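Local coordinates for protein amidohydrolase (PDB 3OOQ) that probably acts as a hydrolase of the amidohydrolase family, with allantoinase activity as a tentative assignment, at residues S64-F69 with P99-I104; K187-K192 with K201-T206; H251-Y256 with L281-L286; D331-L336 with H367-K372. All blocks are in the same frame, centred on the assembly; numbering follows the deposited sequence.

The four contacts illustrate how chemistry follows position in a fold. Contacts 1, 3 and 4 are buried, whereas contact 2 lies at the surface, its centre about 32 Å from that of the chain. Contact 3 joins two loops after strands 247-249 and 269-271, while contact 1 joins the loop after strand 54-64 to the lead-in of helix 103-108; both set a carboxylate and a water beside an apolar patch. Contact 4 is almost purely apolar; its helix packs on strand 54-64, where contact 1 begins. Contact 2 relies on an aromatic pair without a hydrogen bond between its segments. Subunits meet around all four, and Gln100 of contact 1 reaches Glu254 of a neighbouring subunit's contact 3.

Contact 1 (S64-F69 with P99-I104); sequences SHIGLF and PQDPAI
Ile66, Gly67 and Asp101 carry this contact, the first by apolar packing and the other two through a hydrogen bond to the carboxylate. Asp101 points its side chain at the turn beyond strand 54-64, and its OD2 accepts from Gly67 N at 3.0 Å through the anti lone pair, with a somewhat bent N-H...O angle of 144°. A water between OD2 and Phe69 O links the carboxylate also to the end of the turn. The second oxygen works differently: Asp101 OD1 takes a capping bond of 3.0 Å from Ala103 N, which approaches from above the carboxylate, 66° out of its plane, and OD1 also accepts from Glu71 N. With both oxygens engaged, the carboxylate is fixed in rotation. Beside it, Ile66 has CG1 anti to its backbone N (chi1 -165°), which carries CD1 forward onto the start of the helix. There Ile66 CD1 rests 3.7 Å from Ala103 CB and 3.5 Å from Ala103 O, while Ile66 and Ile104 cross at a slant, CG1 to CG1 3.9 Å. The turn follows directly on His63-Ser64-His65, which matches the HxH signature found after the first barrel strand in metal-dependent amidohydrolases. Between strand 54-64 and helix 103-108, the contact thus backs onto strand 112-117, where Ile66 also meets Val115.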
loop_
_atom_site.group_PDB
_atom_site.type_symbol
_atom_site.label_atom_id
_atom_site.label_comp_id
_atom_site.label_asym_id
_atom_site.label_seq_id
_atom_site.Cartn_x
_atom_site.Cartn_y
_atom_site.Cartn_z
ATOM N N SER F 64 20.600 -29.125 -10.314
ATOM C CA SER F 64 19.620 -29.526 -9.309
ATOM C C SER F 64 19.433 -28.500 -8.204
ATOM O O SER F 64 20.360 -27.756 -7.860
ATOM C CB SER F 64 20.057 -30.849 -8.666
ATOM O OG SER F 64 18.965 -31.471 -8.028
ATOM N N HIS F 65 18.252 -28.515 -7.602
ATOM C CA HIS F 65 18.028 -27.731 -6.397
ATOM C C HIS F 65 17.723 -28.599 -5.173
ATOM O O HIS F 65 17.294 -28.093 -4.154
ATOM C CB HIS F 65 16.964 -26.659 -6.641
ATOM C CG HIS F 65 17.137 -25.937 -7.944
ATOM N ND1 HIS F 65 18.194 -25.085 -8.186
ATOM C CD2 HIS F 65 16.414 -25.974 -9.089
ATOM C CE1 HIS F 65 18.100 -24.603 -9.413
ATOM N NE2 HIS F 65 17.029 -25.126 -9.986
ATOM N N ILE F 66 17.999 -29.902 -5.260
ATOM C CA ILE F 66 17.841 -30.789 -4.102
ATOM C C ILE F 66 18.627 -30.237 -2.916
ATOM O O ILE F 66 19.703 -29.657 -3.084
ATOM C CB ILE F 66 18.224 -32.262 -4.418
ATOM C CG1 ILE F 66 17.702 -33.198 -3.313
ATOM C CG2 ILE F 66 19.766 -32.414 -4.630
ATOM C CD1 ILE F 66 17.455 -34.635 -3.760
ATOM N N GLY F 67 18.076 -30.381 -1.720
ATOM C CA GLY F 67 18.711 -29.843 -0.529
ATOM C C GLY F 67 18.498 -28.347 -0.343
ATOM O O GLY F 67 18.536 -27.860 0.791
ATOM N N LEU F 68 18.287 -27.618 -1.439
ATOM C CA LEU F 68 18.000 -26.168 -1.374
ATOM C C LEU F 68 16.522 -25.858 -1.142
ATOM O O LEU F 68 16.178 -24.898 -0.444
ATOM C CB LEU F 68 18.443 -25.443 -2.659
ATOM C CG LEU F 68 19.920 -25.232 -2.961
ATOM C CD1 LEU F 68 20.059 -24.322 -4.170
ATOM C CD2 LEU F 68 20.599 -24.575 -1.784
ATOM N N PHE F 69 15.670 -26.649 -1.778
ATOM C CA PHE F 69 14.232 -26.504 -1.698
ATOM C C PHE F 69 13.755 -27.762 -0.972
ATOM O O PHE F 69 13.392 -28.748 -1.606
ATOM C CB PHE F 69 13.699 -26.417 -3.136
ATOM C CG PHE F 69 12.253 -26.037 -3.257
ATOM C CD1 PHE F 69 11.312 -26.459 -2.323
ATOM C CD2 PHE F 69 11.821 -25.285 -4.353
ATOM C CE1 PHE F 69 9.960 -26.118 -2.449
ATOM C CE2 PHE F 69 10.472 -24.946 -4.497
ATOM C CZ PHE F 69 9.543 -25.365 -3.540
ATOM N N PRO F 99 21.714 -31.466 3.979
ATOM C CA PRO F 99 21.914 -32.901 3.678
ATOM C C PRO F 99 20.837 -33.825 4.276
ATOM O O PRO F 99 20.731 -34.986 3.870
ATOM C CB PRO F 99 23.294 -33.208 4.283
ATOM C CG PRO F 99 23.962 -31.844 4.458
ATOM C CD PRO F 99 22.833 -30.900 4.762
ATOM N N GLN F 100 20.022 -33.311 5.197
ATOM C CA GLN F 100 18.918 -34.100 5.753
ATOM C C GLN F 100 17.600 -33.946 5.004
ATOM O O GLN F 100 16.586 -34.487 5.441
ATOM C CB GLN F 100 18.687 -33.771 7.221
ATOM C CG GLN F 100 19.952 -33.722 8.056
ATOM C CD GLN F 100 19.638 -33.235 9.451
ATOM O OE1 GLN F 100 19.244 -34.029 10.316
ATOM N NE2 GLN F 100 19.759 -31.915 9.668
ATOM N N ASP F 101 17.592 -33.191 3.908
ATOM C CA ASP F 101 16.392 -33.072 3.090
ATOM C C ASP F 101 15.937 -34.505 2.791
ATOM O O ASP F 101 16.734 -35.305 2.320
ATOM C CB ASP F 101 16.734 -32.303 1.803
ATOM C CG ASP F 101 15.575 -32.205 0.810
ATOM O OD1 ASP F 101 14.443 -32.683 1.061
ATOM O OD2 ASP F 101 15.829 -31.634 -0.267
ATOM N N PRO F 102 14.674 -34.851 3.110
ATOM C CA PRO F 102 14.202 -36.231 2.847
ATOM C C PRO F 102 14.179 -36.625 1.376
ATOM O O PRO F 102 14.091 -37.823 1.061
ATOM C CB PRO F 102 12.777 -36.253 3.428
ATOM C CG PRO F 102 12.399 -34.810 3.657
ATOM C CD PRO F 102 13.668 -34.032 3.818
ATOM N N ALA F 103 14.255 -35.634 0.479
ATOM C CA ALA F 103 14.369 -35.912 -0.948
ATOM C C ALA F 103 15.654 -36.699 -1.274
ATOM O O ALA F 103 15.730 -37.361 -2.305
ATOM C CB ALA F 103 14.324 -34.613 -1.752
ATOM N N ILE F 104 16.655 -36.597 -0.401
ATOM C CA ILE F 104 17.980 -37.165 -0.657
ATOM C C ILE F 104 18.015 -38.690 -0.543
ATOM O O ILE F 104 18.594 -39.361 -1.406
ATOM C CB ILE F 104 19.077 -36.477 0.201
ATOM C CG1 ILE F 104 19.320 -35.058 -0.348
ATOM C CG2 ILE F 104 20.411 -37.304 0.199
ATOM C CD1 ILE F 104 20.104 -34.118 0.565
HETATM O O HOH W 1 14.287 -31.211 -2.173
#

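Contact 2 (K187-K192 with K201-T206); sequences KNYMKK and KEFTET
The 201-206 chain, irregular in backbone, passes alongside the helical turns 187-192, with the CA atoms of Tyr189 and Glu205 8.5 Å apart and those of Lys192 and Phe203 8.2 Å apart. Tyr189 CG lies anti to the backbone N (chi1 179°), which carries the ring out beyond the helix toward Phe203. The two rings form an offset edge-to-face pair: the edge of Phe203 is directed at the face of Tyr189, ring centroids 5.5 Å apart and planes at 80°. The Tyr189 ring meets the backbone edge-on, with Glu205 O lying in its plane 3.3 Å from Tyr189 CE2. Here the chain leaving helix 172-198 turns back along it before helix 208-217. Tyr189 ties the two helices together, because its OH is hydrogen-bonded to Glu211 OE1 in helix 208-217 and Asp207 N just before it. A valine in its place would probably leave the Phe203 edge without a ring to pack against and those two polar groups without their hydroxyl partner. Nearer the surface, Lys192 CB touches Phe203 CE1 at 4.1 Å, and Lys192 NZ stands 4.4 Å from Glu205 OE2, too far for a salt bridge. Asn188 ND2 bonds to Thr206 O of a neighbouring subunit.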
loop_
_atom_site.group_PDB
_atom_site.type_symbol
_atom_site.label_atom_id
_atom_site.label_comp_id
_atom_site.label_asym_id
_atom_site.label_seq_id
_atom_site.Cartn_x
_atom_site.Cartn_y
_atom_site.Cartn_z
ATOM N N LYS F 187 35.911 -6.697 -15.419
ATOM C CA LYS F 187 37.083 -6.243 -16.162
ATOM C C LYS F 187 37.787 -5.045 -15.535
ATOM O O LYS F 187 39.009 -5.046 -15.445
ATOM C CB LYS F 187 36.752 -5.978 -17.630
ATOM C CG LYS F 187 36.158 -7.204 -18.328
ATOM C CD LYS F 187 36.672 -7.393 -19.731
ATOM C CE LYS F 187 36.138 -6.363 -20.690
ATOM N NZ LYS F 187 36.944 -6.343 -21.949
ATOM N N ASN F 188 37.035 -4.029 -15.100
ATOM C CA ASN F 188 37.658 -2.878 -14.407
ATOM C C ASN F 188 38.430 -3.328 -13.169
ATOM O O ASN F 188 39.532 -2.876 -12.921
ATOM C CB ASN F 188 36.622 -1.838 -13.983
ATOM C CG ASN F 188 35.979 -1.137 -15.157
ATOM O OD1 ASN F 188 36.536 -1.086 -16.257
ATOM N ND2 ASN F 188 34.802 -0.581 -14.930
ATOM N N TYR F 189 37.812 -4.220 -12.407
ATOM C CA TYR F 189 38.353 -4.769 -11.167
ATOM C C TYR F 189 39.687 -5.487 -11.381
ATOM O O TYR F 189 40.627 -5.305 -10.613
ATOM C CB TYR F 189 37.332 -5.747 -10.628
ATOM C CG TYR F 189 37.672 -6.482 -9.358
ATOM C CD1 TYR F 189 38.052 -7.825 -9.391
ATOM C CD2 TYR F 189 37.550 -5.851 -8.116
ATOM C CE1 TYR F 189 38.328 -8.535 -8.192
ATOM C CE2 TYR F 189 37.816 -6.538 -6.929
ATOM C CZ TYR F 189 38.198 -7.870 -6.969
ATOM O OH TYR F 189 38.438 -8.522 -5.771
HETATM N N MSE F 190 39.743 -6.307 -12.418
HETATM C CA MSE F 190 40.975 -6.963 -12.818
HETATM C C MSE F 190 42.064 -5.967 -13.203
HETATM O O MSE F 190 43.212 -6.126 -12.789
HETATM C CB MSE F 190 40.706 -7.959 -13.946
HETATM C CG MSE F 190 39.823 -9.127 -13.493
HETATM SE SE MSE F 190 39.285 -10.321 -14.941
HETATM C CE MSE F 190 41.020 -11.195 -15.282
ATOM N N LYS F 191 41.702 -4.934 -13.961
ATOM C CA LYS F 191 42.674 -3.929 -14.369
ATOM C C LYS F 191 43.188 -3.149 -13.163
ATOM O O LYS F 191 44.367 -2.806 -13.114
ATOM C CB LYS F 191 42.098 -2.984 -15.422
ATOM C CG LYS F 191 41.721 -3.697 -16.706
ATOM C CD LYS F 191 40.982 -2.805 -17.674
ATOM C CE LYS F 191 40.527 -3.619 -18.865
ATOM N NZ LYS F 191 39.676 -2.802 -19.765
ATOM N N LYS F 192 42.318 -2.894 -12.188
ATOM C CA LYS F 192 42.757 -2.260 -10.940
ATOM C C LYS F 192 43.766 -3.134 -10.196
ATOM O O LYS F 192 44.760 -2.631 -9.676
ATOM C CB LYS F 192 41.575 -1.914 -10.033
ATOM C CG LYS F 192 40.756 -0.732 -10.518
ATOM C CD LYS F 192 39.558 -0.517 -9.605
ATOM C CE LYS F 192 38.531 0.423 -10.220
ATOM N NZ LYS F 192 37.182 0.207 -9.574
ATOM N N LYS F 201 52.067 -1.851 -4.500
ATOM C CA LYS F 201 50.995 -1.714 -3.508
ATOM C C LYS F 201 50.051 -2.907 -3.365
ATOM O O LYS F 201 49.648 -3.522 -4.352
ATOM C CB LYS F 201 50.198 -0.435 -3.781
ATOM C CG LYS F 201 51.066 0.812 -3.904
ATOM C CD LYS F 201 50.216 2.053 -4.071
ATOM C CE LYS F 201 51.039 3.230 -4.580
ATOM N NZ LYS F 201 50.166 4.384 -4.954
ATOM N N GLU F 202 49.708 -3.223 -2.118
ATOM C CA GLU F 202 48.714 -4.245 -1.816
ATOM C C GLU F 202 47.324 -3.790 -2.305
ATOM O O GLU F 202 46.946 -2.630 -2.122
ATOM C CB GLU F 202 48.686 -4.548 -0.311
ATOM C CG GLU F 202 47.916 -5.816 0.034
ATOM C CD GLU F 202 47.932 -6.168 1.512
ATOM O OE1 GLU F 202 48.290 -5.309 2.348
ATOM O OE2 GLU F 202 47.573 -7.317 1.844
ATOM N N PHE F 203 46.588 -4.702 -2.942
ATOM C CA PHE F 203 45.211 -4.428 -3.372
ATOM C C PHE F 203 44.290 -4.338 -2.154
ATOM O O PHE F 203 44.258 -5.251 -1.328
ATOM C CB PHE F 203 44.720 -5.513 -4.332
ATOM C CG PHE F 203 43.408 -5.184 -5.007
ATOM C CD1 PHE F 203 43.278 -4.036 -5.791
ATOM C CD2 PHE F 203 42.303 -6.029 -4.862
ATOM C CE1 PHE F 203 42.058 -3.731 -6.421
ATOM C CE2 PHE F 203 41.086 -5.737 -5.499
ATOM C CZ PHE F 203 40.963 -4.585 -6.273
ATOM N N THR F 204 43.560 -3.233 -2.032
ATOM C CA THR F 204 42.725 -3.003 -0.850
ATOM C C THR F 204 41.231 -2.865 -1.194
ATOM O O THR F 204 40.459 -2.325 -0.395
ATOM C CB THR F 204 43.195 -1.757 -0.029
ATOM O OG1 THR F 204 42.938 -0.556 -0.766
ATOM C CG2 THR F 204 44.670 -1.838 0.325
ATOM N N GLU F 205 40.839 -3.359 -2.372
ATOM C CA GLU F 205 39.459 -3.227 -2.867
ATOM C C GLU F 205 38.866 -4.585 -3.282
ATOM O O GLU F 205 38.098 -4.683 -4.234
ATOM C CB GLU F 205 39.393 -2.212 -4.028
ATOM C CG GLU F 205 39.636 -0.744 -3.645
ATOM C CD GLU F 205 39.632 0.197 -4.867
ATOM O OE1 GLU F 205 40.727 0.559 -5.345
ATOM O OE2 GLU F 205 38.542 0.573 -5.367
ATOM N N THR F 206 39.220 -5.629 -2.543
ATOM C CA THR F 206 38.729 -6.971 -2.795
ATOM C C THR F 206 37.202 -6.996 -2.635
ATOM O O THR F 206 36.660 -6.448 -1.673
ATOM C CB THR F 206 39.413 -7.972 -1.849
ATOM O OG1 THR F 206 40.829 -7.882 -2.034
ATOM C CG2 THR F 206 38.964 -9.399 -2.137
#

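Contact 3 (H251-Y256 with L281-L286); sequences HGTEAY and LELKDL
Thr253 and Leu286 form the tight side of this contact. With OG1 beside the backbone N (chi1 -67°), the Thr253 methyl, CG2, is left anti to that N and faces the opposing turn, 3.7 Å from Leu286 CA and 3.8 Å from Leu286 CB. From the other branch, Thr253 OG1 sits 3.8 Å from Leu283 CD2, and its polar bond is made elsewhere, with His228 ND1. Alongside, Tyr256 reaches across with its hydroxyl to donate to Asp285 O at 3.2 Å. The approach is in the carbonyl plane, on a lone pair, with a C=O...O angle of 131°, and the carbonyl oxygen itself lies at the edge of the Tyr256 ring.

On the looser side, a water and charged groups replace apolar contact. Glu254 OE2 and Asp285 OD2 are only 3.8 Å apart, a like-charge approach that Lys257, salt-bridged to both, probably makes tolerable. A water donates to Glu254 OE2 and Glu282 O and accepts from Asp285 N, so three polar groups share one solvent molecule instead of meeting directly. Glu254 OE1 is bonded to Gln100 of a neighbouring subunit.

Both segments turn tightly, with type I turns at Gly252-Ala255 and Leu283-Leu286. They belong to the loops after strands 247-249 and 269-271, as expected at the C-terminal ends of the strands in a TIM-barrel amidohydrolase. His251, beside His63, His226 and His228, places the contact next to a histidine cluster consistent with the family's metal centre.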
loop_
_atom_site.group_PDB
_atom_site.type_symbol
_atom_site.label_atom_id
_atom_site.label_comp_id
_atom_site.label_asym_id
_atom_site.label_seq_id
_atom_site.Cartn_x
_atom_site.Cartn_y
_atom_site.Cartn_z
ATOM N N HIS F 251 18.685 -26.092 -19.508
ATOM C CA HIS F 251 17.365 -26.358 -20.121
ATOM C C HIS F 251 17.430 -26.359 -21.656
ATOM O O HIS F 251 17.166 -27.393 -22.284
ATOM C CB HIS F 251 16.271 -25.415 -19.618
ATOM C CG HIS F 251 16.313 -25.170 -18.142
ATOM N ND1 HIS F 251 16.023 -26.151 -17.216
ATOM C CD2 HIS F 251 16.606 -24.052 -17.430
ATOM C CE1 HIS F 251 16.141 -25.649 -15.995
ATOM N NE2 HIS F 251 16.487 -24.377 -16.097
ATOM N N GLY F 252 17.758 -25.210 -22.250
ATOM C CA GLY F 252 17.924 -25.107 -23.707
ATOM C C GLY F 252 16.725 -25.663 -24.460
ATOM O O GLY F 252 16.866 -26.370 -25.459
ATOM N N THR F 253 15.541 -25.319 -23.971
ATOM C CA THR F 253 14.280 -25.847 -24.488
ATOM C C THR F 253 14.186 -25.808 -26.023
ATOM O O THR F 253 13.750 -26.785 -26.628
ATOM C CB THR F 253 13.103 -25.111 -23.817
ATOM O OG1 THR F 253 13.096 -25.452 -22.428
ATOM C CG2 THR F 253 11.766 -25.507 -24.419
ATOM N N GLU F 254 14.624 -24.701 -26.636
ATOM C CA GLU F 254 14.593 -24.554 -28.089
ATOM C C GLU F 254 15.953 -24.727 -28.761
ATOM O O GLU F 254 16.124 -24.322 -29.919
ATOM C CB GLU F 254 13.968 -23.204 -28.475
ATOM C CG GLU F 254 12.521 -23.077 -28.038
ATOM C CD GLU F 254 11.809 -21.897 -28.665
ATOM O OE1 GLU F 254 12.478 -20.981 -29.201
ATOM O OE2 GLU F 254 10.559 -21.905 -28.631
ATOM N N ALA F 255 16.909 -25.341 -28.050
ATOM C CA ALA F 255 18.255 -25.597 -28.589
ATOM C C ALA F 255 18.202 -26.387 -29.902
ATOM O O ALA F 255 19.055 -26.207 -30.779
ATOM C CB ALA F 255 19.145 -26.317 -27.554
ATOM N N TYR F 256 17.177 -27.229 -30.043
ATOM C CA TYR F 256 17.021 -28.039 -31.239
ATOM C C TYR F 256 16.823 -27.194 -32.504
ATOM O O TYR F 256 17.153 -27.632 -33.609
ATOM C CB TYR F 256 15.902 -29.072 -31.059
ATOM C CG TYR F 256 14.489 -28.515 -31.062
ATOM C CD1 TYR F 256 13.799 -28.291 -32.263
ATOM C CD2 TYR F 256 13.827 -28.242 -29.860
ATOM C CE1 TYR F 256 12.491 -27.786 -32.258
ATOM C CE2 TYR F 256 12.520 -27.747 -29.846
ATOM C CZ TYR F 256 11.861 -27.518 -31.043
ATOM O OH TYR F 256 10.563 -27.037 -31.016
ATOM N N LEU F 281 4.965 -19.546 -21.703
ATOM C CA LEU F 281 5.066 -19.257 -23.117
ATOM C C LEU F 281 6.402 -19.722 -23.705
ATOM O O LEU F 281 6.426 -20.310 -24.797
ATOM C CB LEU F 281 4.928 -17.755 -23.301
ATOM C CG LEU F 281 4.744 -17.200 -24.695
ATOM C CD1 LEU F 281 3.420 -17.717 -25.269
ATOM C CD2 LEU F 281 4.808 -15.658 -24.603
ATOM N N GLU F 282 7.498 -19.457 -22.977
ATOM C CA GLU F 282 8.838 -19.803 -23.433
ATOM C C GLU F 282 9.054 -21.327 -23.446
ATOM O O GLU F 282 10.000 -21.814 -24.044
ATOM C CB GLU F 282 9.945 -19.071 -22.638
ATOM C CG GLU F 282 10.081 -19.437 -21.128
ATOM C CD GLU F 282 11.140 -18.594 -20.395
ATOM O OE1 GLU F 282 11.764 -17.709 -21.026
ATOM O OE2 GLU F 282 11.343 -18.809 -19.173
ATOM N N LEU F 283 8.150 -22.061 -22.810
ATOM C CA LEU F 283 8.170 -23.528 -22.841
ATOM C C LEU F 283 7.224 -24.129 -23.886
ATOM O O LEU F 283 7.103 -25.350 -23.972
ATOM C CB LEU F 283 7.834 -24.098 -21.448
ATOM C CG LEU F 283 8.733 -23.665 -20.287
ATOM C CD1 LEU F 283 8.411 -24.427 -19.000
ATOM C CD2 LEU F 283 10.182 -23.867 -20.641
ATOM N N LYS F 284 6.558 -23.298 -24.684
ATOM C CA LYS F 284 5.526 -23.811 -25.618
ATOM C C LYS F 284 6.008 -24.888 -26.616
ATOM O O LYS F 284 5.229 -25.762 -26.991
ATOM C CB LYS F 284 4.828 -22.671 -26.373
ATOM C CG LYS F 284 5.592 -22.104 -27.555
ATOM C CD LYS F 284 4.747 -21.069 -28.332
ATOM C CE LYS F 284 5.229 -20.933 -29.774
ATOM N NZ LYS F 284 5.070 -19.535 -30.301
ATOM N N ASP F 285 7.270 -24.812 -27.044
ATOM C CA ASP F 285 7.827 -25.794 -27.996
ATOM C C ASP F 285 8.728 -26.858 -27.354
ATOM O O ASP F 285 9.510 -27.520 -28.051
ATOM C CB ASP F 285 8.571 -25.085 -29.142
ATOM C CG ASP F 285 7.622 -24.446 -30.145
ATOM O OD1 ASP F 285 6.429 -24.789 -30.155
ATOM O OD2 ASP F 285 8.058 -23.595 -30.933
ATOM N N LEU F 286 8.629 -27.021 -26.038
ATOM C CA LEU F 286 9.339 -28.105 -25.351
ATOM C C LEU F 286 8.903 -29.445 -25.937
ATOM O O LEU F 286 7.723 -29.673 -26.158
ATOM C CB LEU F 286 9.076 -28.056 -23.830
ATOM C CG LEU F 286 9.569 -29.126 -22.847
ATOM C CD1 LEU F 286 9.543 -28.559 -21.435
ATOM C CD2 LEU F 286 8.663 -30.310 -22.842
HETATM O O HOH W 2 9.387 -23.157 -26.536
#

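Contact 4 (D331-L336 with H367-K372); sequences DLLKIL and HPFDMK
Phe369 sets its ring against three leucines of 331-336. Its CG lies anti to the carbonyl carbon (chi1 -63°), which turns the ring toward them. Leu333 makes the closest approach, CD2 to Phe369 CZ at 3.6 Å, the two side chains crossing at a slant. Leu332 adds its CB beside Phe369 CE2 at 3.8 Å, and Leu336 comes from the opposite direction, setting CD1 at the ring edge 4.0 Å from Phe369 CE1. The ring is carried by a type I turn, His367 to Asp370, in which His367 ND1 accepts from Phe369 N at 3.0 Å, nearly straight (168°) and in the imidazole plane. In this chain, whose family belongs to the TIM-barrel clan, Phe369 joins the loop between strands 361-364 and 375-380 to helix 329-334 and to helix 315-321, where Ala319 and Ala320 also touch it. An alanine at this position is likely to open a gap between the leucines and leave Leu333 CD2 without the ring it rests on. Alongside, Leu333 CD1 lies 4.3 Å from His367 NE2, a nitrogen whose hydrogen-bond partner is Glu329. Arg324 of a neighbouring subunit bonds to Pro368 O and Asp370 O.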
loop_
_atom_site.group_PDB
_atom_site.type_symbol
_atom_site.label_atom_id
_atom_site.label_comp_id
_atom_site.label_asym_id
_atom_site.label_seq_id
_atom_site.Cartn_x
_atom_site.Cartn_y
_atom_site.Cartn_z
ATOM N N ASP F 331 22.282 -44.192 -25.212
ATOM C CA ASP F 331 22.426 -42.729 -25.141
ATOM C C ASP F 331 21.815 -42.136 -23.859
ATOM O O ASP F 331 22.418 -41.271 -23.182
ATOM C CB ASP F 331 21.752 -42.083 -26.361
ATOM C CG ASP F 331 22.519 -42.315 -27.658
ATOM O OD1 ASP F 331 23.762 -42.412 -27.618
ATOM O OD2 ASP F 331 21.871 -42.383 -28.726
ATOM N N LEU F 332 20.607 -42.594 -23.547
ATOM C CA LEU F 332 19.895 -42.130 -22.366
ATOM C C LEU F 332 20.648 -42.473 -21.087
ATOM O O LEU F 332 20.598 -41.718 -20.109
ATOM C CB LEU F 332 18.491 -42.717 -22.334
ATOM C CG LEU F 332 17.568 -42.207 -23.432
ATOM C CD1 LEU F 332 16.370 -43.139 -23.584
ATOM C CD2 LEU F 332 17.099 -40.758 -23.121
ATOM N N LEU F 333 21.351 -43.604 -21.086
ATOM C CA LEU F 333 22.204 -43.928 -19.945
ATOM C C LEU F 333 23.389 -42.973 -19.837
ATOM O O LEU F 333 23.686 -42.479 -18.742
ATOM C CB LEU F 333 22.662 -45.394 -19.997
ATOM C CG LEU F 333 21.542 -46.386 -19.730
ATOM C CD1 LEU F 333 21.989 -47.845 -20.096
ATOM C CD2 LEU F 333 21.154 -46.277 -18.268
ATOM N N LYS F 334 24.033 -42.691 -20.972
ATOM C CA LYS F 334 25.187 -41.770 -21.018
ATOM C C LYS F 334 24.816 -40.349 -20.554
ATOM O O LYS F 334 25.584 -39.701 -19.840
ATOM C CB LYS F 334 25.791 -41.680 -22.429
ATOM C CG LYS F 334 26.414 -42.948 -22.961
ATOM C CD LYS F 334 27.101 -42.719 -24.309
ATOM C CE LYS F 334 27.701 -44.043 -24.841
ATOM N NZ LYS F 334 28.704 -43.839 -25.934
ATOM N N ILE F 335 23.647 -39.864 -20.962
ATOM C CA ILE F 335 23.241 -38.501 -20.570
ATOM C C ILE F 335 22.848 -38.400 -19.089
ATOM O O ILE F 335 22.589 -37.297 -18.567
ATOM C CB ILE F 335 22.151 -37.911 -21.491
ATOM C CG1 ILE F 335 20.805 -38.613 -21.301
ATOM C CG2 ILE F 335 22.604 -37.944 -22.932
ATOM C CD1 ILE F 335 19.654 -37.968 -22.121
ATOM N N LEU F 336 22.800 -39.551 -18.426
ATOM C CA LEU F 336 22.577 -39.618 -16.992
ATOM C C LEU F 336 23.854 -39.840 -16.189
ATOM O O LEU F 336 23.836 -39.739 -14.944
ATOM C CB LEU F 336 21.570 -40.710 -16.659
ATOM C CG LEU F 336 20.123 -40.486 -17.106
ATOM C CD1 LEU F 336 19.302 -41.758 -16.820
ATOM C CD2 LEU F 336 19.504 -39.244 -16.428
ATOM N N HIS F 367 16.797 -53.867 -14.980
ATOM C CA HIS F 367 17.215 -52.690 -15.732
ATOM C C HIS F 367 16.530 -51.420 -15.172
ATOM O O HIS F 367 15.328 -51.444 -14.905
ATOM C CB HIS F 367 16.903 -52.862 -17.220
ATOM C CG HIS F 367 17.635 -51.888 -18.095
ATOM N ND1 HIS F 367 17.366 -50.534 -18.095
ATOM C CD2 HIS F 367 18.641 -52.070 -18.983
ATOM C CE1 HIS F 367 18.176 -49.924 -18.940
ATOM N NE2 HIS F 367 18.955 -50.835 -19.499
ATOM N N PRO F 368 17.286 -50.316 -14.995
ATOM C CA PRO F 368 16.714 -49.082 -14.404
ATOM C C PRO F 368 15.579 -48.452 -15.203
ATOM O O PRO F 368 14.782 -47.702 -14.646
ATOM C CB PRO F 368 17.911 -48.122 -14.367
ATOM C CG PRO F 368 19.104 -49.040 -14.272
ATOM C CD PRO F 368 18.743 -50.200 -15.169
ATOM N N PHE F 369 15.505 -48.746 -16.495
ATOM C CA PHE F 369 14.431 -48.202 -17.332
ATOM C C PHE F 369 13.251 -49.158 -17.365
ATOM O O PHE F 369 12.297 -48.950 -18.111
ATOM C CB PHE F 369 14.908 -47.923 -18.771
ATOM C CG PHE F 369 15.989 -46.868 -18.884
ATOM C CD1 PHE F 369 16.309 -46.037 -17.810
ATOM C CD2 PHE F 369 16.678 -46.686 -20.100
ATOM C CE1 PHE F 369 17.318 -45.063 -17.929
ATOM C CE2 PHE F 369 17.688 -45.726 -20.218
ATOM C CZ PHE F 369 17.991 -44.898 -19.130
ATOM N N ASP F 370 13.341 -50.234 -16.591
ATOM C CA ASP F 370 12.221 -51.149 -16.449
ATOM C C ASP F 370 11.540 -50.717 -15.176
ATOM O O ASP F 370 12.160 -50.702 -14.103
ATOM C CB ASP F 370 12.679 -52.615 -16.363
ATOM C CG ASP F 370 11.505 -53.613 -16.328
ATOM O OD1 ASP F 370 10.406 -53.301 -15.821
ATOM O OD2 ASP F 370 11.691 -54.747 -16.819
HETATM N N MSE F 371 10.270 -50.350 -15.296
HETATM C CA MSE F 371 9.557 -49.772 -14.151
HETATM C C MSE F 371 9.330 -50.784 -13.018
HETATM O O MSE F 371 8.946 -50.404 -11.914
HETATM C CB MSE F 371 8.260 -49.100 -14.589
HETATM C CG MSE F 371 8.472 -47.859 -15.487
HETATM SE SE MSE F 371 9.580 -46.449 -14.640
HETATM C CE MSE F 371 11.291 -46.765 -15.558
ATOM N N LYS F 372 9.607 -52.064 -13.276
ATOM C CA LYS F 372 9.524 -53.048 -12.212
ATOM C C LYS F 372 10.778 -53.052 -11.347
ATOM O O LYS F 372 10.761 -53.559 -10.226
ATOM C CB LYS F 372 9.254 -54.442 -12.776
ATOM C CG LYS F 372 7.869 -54.566 -13.358
ATOM C CD LYS F 372 7.600 -55.970 -13.829
ATOM C CE LYS F 372 6.149 -56.093 -14.244
ATOM N NZ LYS F 372 5.991 -57.117 -15.293
#